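Local coordinates for SxtG (PDB 6U1R), which is an amidinotransferase of the saxitoxin biosynthetic pathway that probably transfers an amidino group by way of a covalent enzyme intermediate, at residues V72-T76 with G77-Y81; A149-D153 with R154-F158; R164-L167 with K168-F171. All coordinates share one frame; numbering follows the deposited sequence.

Contact 1: V72-T76 with G77-Y81; sequences VLFET and GGIPY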
loop_
_atom_site.group_PDB
_atom_site.type_symbol
_atom_site.label_atom_id
_atom_site.label_comp_id
_atom_site.label_asym_id
_atom_site.label_seq_id
_atom_site.Cartn_x
_atom_site.Cartn_y
_atom_site.Cartn_z
ATOM N N VAL A 72 3.835 -0.946 32.815
ATOM C CA VAL A 72 4.356 0.233 32.128
ATOM C C VAL A 72 3.552 0.533 30.874
ATOM O O VAL A 72 3.197 1.688 30.607
ATOM C CB VAL A 72 5.846 0.004 31.782
ATOM C CG1 VAL A 72 6.326 0.973 30.695
ATOM C CG2 VAL A 72 6.701 0.112 33.017
ATOM N N LEU A 73 3.302 -0.495 30.070
ATOM C CA LEU A 73 2.663 -0.373 28.774
ATOM C C LEU A 73 1.174 -0.618 28.913
ATOM O O LEU A 73 0.751 -1.537 29.619
ATOM C CB LEU A 73 3.237 -1.398 27.797
ATOM C CG LEU A 73 4.757 -1.431 27.656
ATOM C CD1 LEU A 73 5.172 -2.538 26.690
ATOM C CD2 LEU A 73 5.257 -0.089 27.180
ATOM N N PHE A 74 0.383 0.185 28.214
ATOM C CA PHE A 74 -1.063 0.069 28.288
ATOM C C PHE A 74 -1.614 -0.637 27.047
ATOM O O PHE A 74 -0.924 -0.834 26.035
ATOM C CB PHE A 74 -1.682 1.456 28.495
ATOM C CG PHE A 74 -1.602 1.944 29.927
ATOM C CD1 PHE A 74 -0.380 2.129 30.558
ATOM C CD2 PHE A 74 -2.754 2.224 30.636
ATOM C CE1 PHE A 74 -0.311 2.579 31.878
ATOM C CE2 PHE A 74 -2.696 2.665 31.947
ATOM C CZ PHE A 74 -1.474 2.853 32.567
ATOM N N GLU A 75 -2.900 -1.003 27.144
ATOM C CA GLU A 75 -3.556 -1.935 26.217
ATOM C C GLU A 75 -3.447 -1.493 24.764
ATOM O O GLU A 75 -3.090 -2.266 23.868
ATOM C CB GLU A 75 -5.043 -2.053 26.576
ATOM C CG GLU A 75 -5.380 -2.761 27.891
ATOM C CD GLU A 75 -5.349 -1.867 29.142
ATOM O OE1 GLU A 75 -4.965 -0.668 29.074
ATOM O OE2 GLU A 75 -5.731 -2.388 30.216
ATOM N N THR A 76 -3.856 -0.249 24.493
ATOM C CA THR A 76 -3.920 0.229 23.115
ATOM C C THR A 76 -3.209 1.566 22.957
ATOM O O THR A 76 -3.546 2.350 22.068
ATOM C CB THR A 76 -5.363 0.346 22.613
ATOM O OG1 THR A 76 -6.082 1.315 23.399
ATOM C CG2 THR A 76 -6.083 -1.019 22.678
ATOM N N GLY A 77 -2.205 1.821 23.792
ATOM C CA GLY A 77 -1.432 3.040 23.690
ATOM C C GLY A 77 -2.033 4.199 24.465
ATOM O O GLY A 77 -2.765 3.993 25.443
ATOM N N GLY A 78 -1.734 5.421 24.038
ATOM C CA GLY A 78 -2.249 6.610 24.687
ATOM C C GLY A 78 -1.392 7.160 25.804
ATOM O O GLY A 78 -1.788 8.155 26.433
ATOM N N ILE A 79 -0.226 6.576 26.052
ATOM C CA ILE A 79 0.670 6.992 27.125
ATOM C C ILE A 79 1.957 7.513 26.487
ATOM O O ILE A 79 2.631 6.769 25.768
ATOM C CB ILE A 79 0.992 5.839 28.090
ATOM C CG1 ILE A 79 -0.288 5.166 28.608
ATOM C CG2 ILE A 79 1.869 6.349 29.253
ATOM C CD1 ILE A 79 -1.146 6.072 29.477
ATOM N N PRO A 80 2.385 8.750 26.755
ATOM C CA PRO A 80 3.652 9.226 26.176
ATOM C C PRO A 80 4.866 8.606 26.860
ATOM O O PRO A 80 4.822 8.180 28.013
ATOM C CB PRO A 80 3.600 10.740 26.416
ATOM C CG PRO A 80 2.833 10.863 27.706
ATOM C CD PRO A 80 1.754 9.780 27.601
ATOM N N TYR A 81 5.977 8.561 26.126
ATOM C CA TYR A 81 7.254 8.335 26.784
ATOM C C TYR A 81 7.494 9.453 27.796
ATOM O O TYR A 81 7.120 10.607 27.540
ATOM C CB TYR A 81 8.411 8.317 25.780
ATOM C CG TYR A 81 8.690 6.969 25.155
ATOM C CD1 TYR A 81 7.981 6.546 24.048
ATOM C CD2 TYR A 81 9.676 6.121 25.676
ATOM C CE1 TYR A 81 8.226 5.313 23.468
ATOM C CE2 TYR A 81 9.933 4.888 25.102
ATOM C CZ TYR A 81 9.207 4.488 23.986
ATOM O OH TYR A 81 9.435 3.269 23.390
HETATM O O HOH W 1 -4.480 1.737 26.387
#

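Contact 2: A149-D153 with R154-F158; sequences APMAD and RNRYF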
loop_
_atom_site.group_PDB
_atom_site.type_symbol
_atom_site.label_atom_id
_atom_site.label_comp_id
_atom_site.label_asym_id
_atom_site.label_seq_id
_atom_site.Cartn_x
_atom_site.Cartn_y
_atom_site.Cartn_z
ATOM N N ALA A 149 5.818 -1.080 4.194
ATOM C CA ALA A 149 5.496 -2.385 4.745
ATOM C C ALA A 149 4.043 -2.464 5.215
ATOM O O ALA A 149 3.492 -1.492 5.748
ATOM C CB ALA A 149 6.412 -2.691 5.917
ATOM N N PRO A 150 3.416 -3.638 5.077
ATOM C CA PRO A 150 2.075 -3.842 5.650
ATOM C C PRO A 150 2.184 -4.304 7.093
ATOM O O PRO A 150 2.246 -5.507 7.350
ATOM C CB PRO A 150 1.478 -4.924 4.746
ATOM C CG PRO A 150 2.692 -5.771 4.345
ATOM C CD PRO A 150 3.894 -4.829 4.348
ATOM N N MET A 151 2.240 -3.371 8.032
ATOM C CA MET A 151 2.656 -3.704 9.385
ATOM C C MET A 151 1.517 -4.277 10.222
ATOM O O MET A 151 0.373 -3.805 10.161
ATOM C CB MET A 151 3.245 -2.461 10.057
ATOM C CG MET A 151 4.472 -1.909 9.298
ATOM S SD MET A 151 5.205 -0.449 10.099
ATOM C CE MET A 151 6.149 -1.192 11.430
ATOM N N ALA A 152 1.844 -5.299 11.020
ATOM C CA ALA A 152 0.826 -5.991 11.824
ATOM C C ALA A 152 0.398 -5.205 13.057
ATOM O O ALA A 152 -0.694 -5.455 13.595
ATOM C CB ALA A 152 1.343 -7.366 12.258
ATOM N N ASP A 153 1.222 -4.266 13.517
ATOM C CA ASP A 153 0.925 -3.518 14.737
ATOM C C ASP A 153 -0.029 -2.366 14.420
ATOM O O ASP A 153 0.343 -1.389 13.752
ATOM C CB ASP A 153 2.226 -3.034 15.369
ATOM C CG ASP A 153 2.018 -2.464 16.763
ATOM O OD1 ASP A 153 0.946 -1.870 16.998
ATOM O OD2 ASP A 153 2.923 -2.612 17.613
ATOM N N ARG A 154 -1.277 -2.496 14.893
ATOM C CA ARG A 154 -2.300 -1.482 14.675
ATOM C C ARG A 154 -1.836 -0.080 15.047
ATOM O O ARG A 154 -2.184 0.882 14.370
ATOM C CB ARG A 154 -3.553 -1.835 15.487
ATOM C CG ARG A 154 -4.308 -3.050 14.987
ATOM C CD ARG A 154 -5.310 -3.487 16.046
ATOM N NE ARG A 154 -6.218 -4.521 15.556
ATOM C CZ ARG A 154 -6.916 -5.332 16.344
ATOM N NH1 ARG A 154 -6.803 -5.237 17.678
ATOM N NH2 ARG A 154 -7.738 -6.228 15.805
ATOM N N ASN A 155 -1.083 0.071 16.139
ATOM C CA ASN A 155 -0.680 1.417 16.536
ATOM C C ASN A 155 0.287 2.053 15.550
ATOM O O ASN A 155 0.509 3.266 15.616
ATOM C CB ASN A 155 -0.058 1.388 17.924
ATOM C CG ASN A 155 -1.049 1.007 18.990
ATOM O OD1 ASN A 155 -1.294 -0.172 19.212
ATOM N ND2 ASN A 155 -1.654 2.010 19.645
ATOM N N ARG A 156 0.883 1.269 14.656
ATOM C CA ARG A 156 1.837 1.783 13.678
ATOM C C ARG A 156 1.223 1.985 12.292
ATOM O O ARG A 156 1.952 2.236 11.335
ATOM C CB ARG A 156 3.050 0.835 13.623
ATOM C CG ARG A 156 3.592 0.488 15.011
ATOM C CD ARG A 156 4.904 -0.278 14.955
ATOM N NE ARG A 156 6.030 0.574 14.576
ATOM C CZ ARG A 156 7.298 0.181 14.585
ATOM N NH1 ARG A 156 7.606 -1.051 14.955
ATOM N NH2 ARG A 156 8.259 1.038 14.255
ATOM N N TYR A 157 -0.112 1.964 12.189
ATOM C CA TYR A 157 -0.820 2.023 10.908
ATOM C C TYR A 157 -0.460 3.257 10.091
ATOM O O TYR A 157 -0.500 3.220 8.852
ATOM C CB TYR A 157 -2.320 2.054 11.181
ATOM C CG TYR A 157 -3.231 1.325 10.208
ATOM C CD1 TYR A 157 -3.057 -0.020 9.928
ATOM C CD2 TYR A 157 -4.321 1.972 9.655
ATOM C CE1 TYR A 157 -3.936 -0.687 9.094
ATOM C CE2 TYR A 157 -5.197 1.330 8.833
ATOM C CZ TYR A 157 -5.015 -0.006 8.562
ATOM O OH TYR A 157 -5.932 -0.611 7.724
ATOM N N PHE A 158 -0.179 4.374 10.755
ATOM C CA PHE A 158 0.094 5.641 10.091
ATOM C C PHE A 158 1.520 6.113 10.336
ATOM O O PHE A 158 1.816 7.310 10.222
ATOM C CB PHE A 158 -0.917 6.698 10.542
ATOM C CG PHE A 158 -2.312 6.410 10.079
ATOM C CD1 PHE A 158 -2.629 6.519 8.740
ATOM C CD2 PHE A 158 -3.295 5.986 10.966
ATOM C CE1 PHE A 158 -3.897 6.240 8.274
ATOM C CE2 PHE A 158 -4.576 5.691 10.495
ATOM C CZ PHE A 158 -4.871 5.819 9.156
HETATM O O HOH W 2 -2.033 -4.567 16.463
#

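Contact 3: R164-L167 with K168-F171; sequences RDLL and KEYF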
loop_
_atom_site.group_PDB
_atom_site.type_symbol
_atom_site.label_atom_id
_atom_site.label_comp_id
_atom_site.label_asym_id
_atom_site.label_seq_id
_atom_site.Cartn_x
_atom_site.Cartn_y
_atom_site.Cartn_z
ATOM N N ARG A 164 6.469 11.375 4.705
ATOM C CA ARG A 164 5.899 11.589 3.378
ATOM C C ARG A 164 6.503 12.803 2.667
ATOM O O ARG A 164 6.578 12.811 1.431
ATOM C CB ARG A 164 4.377 11.717 3.480
ATOM C CG ARG A 164 3.655 10.360 3.603
ATOM C CD ARG A 164 3.951 9.405 2.420
ATOM N NE ARG A 164 3.405 8.045 2.616
ATOM C CZ ARG A 164 2.114 7.774 2.510
ATOM N NH1 ARG A 164 1.267 8.754 2.248
ATOM N NH2 ARG A 164 1.662 6.548 2.666
ATOM N N ASP A 165 6.931 13.832 3.398
ATOM C CA ASP A 165 7.657 14.924 2.750
ATOM C C ASP A 165 8.887 14.398 2.014
ATOM O O ASP A 165 9.150 14.775 0.865
ATOM C CB ASP A 165 8.086 15.971 3.780
ATOM C CG ASP A 165 6.946 16.844 4.256
ATOM O OD1 ASP A 165 5.959 17.014 3.514
ATOM O OD2 ASP A 165 7.051 17.381 5.379
ATOM N N LEU A 166 9.675 13.554 2.686
ATOM C CA LEU A 166 10.870 12.994 2.072
ATOM C C LEU A 166 10.518 12.069 0.910
ATOM O O LEU A 166 11.145 12.129 -0.156
ATOM C CB LEU A 166 11.683 12.251 3.137
ATOM C CG LEU A 166 12.495 13.155 4.069
ATOM C CD1 LEU A 166 12.907 12.390 5.315
ATOM C CD2 LEU A 166 13.716 13.744 3.334
ATOM N N LEU A 167 9.525 11.198 1.101
ATOM C CA LEU A 167 9.139 10.269 0.042
ATOM C C LEU A 167 8.700 11.003 -1.225
ATOM O O LEU A 167 9.095 10.627 -2.336
ATOM C CB LEU A 167 8.036 9.337 0.563
ATOM C CG LEU A 167 8.506 8.385 1.691
ATOM C CD1 LEU A 167 7.347 7.805 2.529
ATOM C CD2 LEU A 167 9.308 7.255 1.115
ATOM N N LYS A 168 7.881 12.052 -1.088
ATOM C CA LYS A 168 7.444 12.779 -2.278
ATOM C C LYS A 168 8.624 13.488 -2.951
ATOM O O LYS A 168 8.696 13.533 -4.179
ATOM C CB LYS A 168 6.307 13.752 -1.912
ATOM C CG LYS A 168 4.994 13.024 -1.593
ATOM C CD LYS A 168 3.785 13.960 -1.390
ATOM C CE LYS A 168 3.974 14.873 -0.193
ATOM N NZ LYS A 168 2.693 15.430 0.335
ATOM N N GLU A 169 9.576 14.008 -2.163
ATOM C CA GLU A 169 10.803 14.566 -2.730
ATOM C C GLU A 169 11.551 13.523 -3.554
ATOM O O GLU A 169 11.956 13.785 -4.693
ATOM C CB GLU A 169 11.710 15.105 -1.617
ATOM C CG GLU A 169 13.109 15.529 -2.116
ATOM C CD GLU A 169 14.082 15.868 -1.007
ATOM O OE1 GLU A 169 13.656 16.442 0.020
ATOM O OE2 GLU A 169 15.284 15.551 -1.195
ATOM N N TYR A 170 11.767 12.332 -2.983
ATOM C CA TYR A 170 12.492 11.293 -3.707
ATOM C C TYR A 170 11.734 10.845 -4.951
ATOM O O TYR A 170 12.337 10.563 -5.993
ATOM C CB TYR A 170 12.750 10.099 -2.785
ATOM C CG TYR A 170 13.695 10.359 -1.640
ATOM C CD1 TYR A 170 14.831 11.149 -1.792
ATOM C CD2 TYR A 170 13.473 9.773 -0.400
ATOM C CE1 TYR A 170 15.698 11.368 -0.715
ATOM C CE2 TYR A 170 14.326 9.979 0.657
ATOM C CZ TYR A 170 15.437 10.767 0.499
ATOM O OH TYR A 170 16.261 10.953 1.586
ATOM N N PHE A 171 10.409 10.734 -4.858
ATOM C CA PHE A 171 9.631 10.350 -6.028
ATOM C C PHE A 171 9.764 11.386 -7.141
ATOM O O PHE A 171 9.854 11.029 -8.325
ATOM C CB PHE A 171 8.157 10.164 -5.657
ATOM C CG PHE A 171 7.304 9.759 -6.827
ATOM C CD1 PHE A 171 7.277 8.445 -7.264
ATOM C CD2 PHE A 171 6.564 10.702 -7.520
ATOM C CE1 PHE A 171 6.515 8.083 -8.373
ATOM C CE2 PHE A 171 5.798 10.333 -8.608
ATOM C CZ PHE A 171 5.786 9.032 -9.033
HETATM O O HOH W 3 11.472 16.799 1.659
#

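Contact 1: V72-T76 with G77-Y81
Phe74 and Ile79 meet because both direct their first side-chain branch away from their own carbonyl carbon: Phe74 holds CG beside its backbone N (chi1 -79°), and Ile79 does the same with CG1 (chi1 -52°). The two CB atoms face each other across a turn of chain, and the isoleucine lays its longer branch over one face of the phenylalanine ring. Its CG1 comes closest to the ring at Phe74 CD1, 3.6 Å away. The same carbon lies 4.0 Å from the ring centroid and 29° off the normal, a CH-pi contact. Beyond it, Ile79 CD1 stands 4.1 Å above the plane of the Phe74 ring, over its centre, so the branch spans the face from the rim inward. The carbonyl oxygen of Val72 lies at the edge of the ring, in its plane.

The intervening backbone illustrates how a loop can double back without hydrogen bonds between its two arms. A water takes a 2.8 Å hydrogen bond from Thr76 N and gives one to Gly77 O at 3.0 Å, bridging the backbone from Thr76 to Gly77 across the bend. Gly77 and Gly78 both have positive phi, a backbone form suited to glycine, and they steer the chain back until Ile79 reaches Phe74.

The bend gains its fixed points from other parts of the protein: Gly78 N bonds to Ser128 OG, and backbone hydrogen bonds join Phe74 to Leu53 and Ile79 to Leu50. Tyr81, stacked on Phe362, settles the outgoing end. The contact lies at the surface of the subunit, in the connection that leaves helix 63-72 and leads into helix 83-102.

Contact 2: A149-D153 with R154-F158
Asp153 opens a turn and holds it with two different oxygens. Its main-chain O accepts Arg156 N at 2.9 Å, closing a type I beta turn. Its carboxylate OD1 accepts Asn155 N, also at 2.9 Å, on the anti side of the carboxylate, and so completes an Asx turn. Placing CG anti to the backbone N (chi1 -170°) swings the carboxylate forward over the short 3-10 segment 154-155.

Packing is tight on the side where Arg156 returns across the chain. Arg156 CG lies 3.8 Å from Asp153 CG, and beyond it the arginine bends at chi3 (74°) to bring its guanidinium beside Met151. There the methionine methyl, CE, sits 3.5 Å above the guanidinium plane, displaced toward the rim, with Arg156 NE 3.6 Å away. Met151 also packs on Asp137 and Val138 of helix 135-138.

The looser, watered side lies at the backbone of Arg154. A water accepts Arg154 N at 2.7 Å and donates a longer bond to Ala152 O, filling the bend where no direct bond forms. The extended side chain is engaged elsewhere, with Asp187, Leu185 O and a cation-pi contact with Trp124.

Asp153 OD2 and Arg156 NE remain 5.4 Å apart, with the carboxylate and guanidinium planes nearly perpendicular, and the carboxylate instead bonds Asn57 through OD2 while Arg156 NH2 forms salt bridges with Glu159 and Asp137. The two acids fix the guanidinium at NH2, while the methionine methyl packs on one face. The side chain of Arg156 comes within about 4 Å of that of His264, and Met151 is as near to Asp215, so the paired guanidinium is consistent with a fixed part of the wall near the predicted active site.

Contact 3: R164-L167 with K168-F171
Lys168 folds its aliphatic chain back over the carbonyl of Arg164, the same oxygen that its own backbone N bonds at 2.9 Å. Its CG lies 3.4 Å from Arg164 O, and a bend at chi3 (-63°) returns CE to within 3.7 Å of that oxygen. The ammonium end continues to the second subunit, where NZ bonds the backbone O of Phe210 and makes a cation-pi contact with its ring.

Leu166 engages Tyr170 one turn further along. Leu166 O receives Tyr170 N at 2.9 Å, while the tyrosine ring leans obliquely by the same oxygen, with CD2 3.3 Å from it. The two side chains run side by side, Leu166 CB lying 4.3 Å from Tyr170 CE2. Both also touch Arg108 of strand 106-109, and Tyr170 OH bonds Glu39.

Such i to i+4 pairs sort a helix into faces, and here helix 164-172 is the crossing element of a beta-alpha-beta unit between strands 145-148 and 176-179, in a family whose fold is an alpha/beta propeller. Leu167 turns to the sheet, touching Ile146, Glu148 and Trp177. Its O accepts Phe171 N at 2.8 Å, and its CD1 meets the Arg164 guanidinium at the edge, in plane. Arg164 itself reaches Glu148 and, through NH1, Lys182 O of the second subunit.

How the contacts relate
The three contacts follow one another in series along the chain, each confined to a continuous stretch. Contacts 1 and 2 are loops with centres about 16 Å apart, and they touch: Asn155 ND2 reaches Thr76 O at 3.1 Å, a probable hydrogen bond that ties the surface bend between helices 63-72 and 83-102 to the buried turn near the predicted active site. Contact 3, on helix 164-172, lies about 20 Å from contact 2 between centres and about 30 Å from contact 1. Contacts 2 and 3 both meet the second subunit, so the connection from strand 145-148 to helix 164-172 passes the predicted active site and meets the second subunit in both contacts.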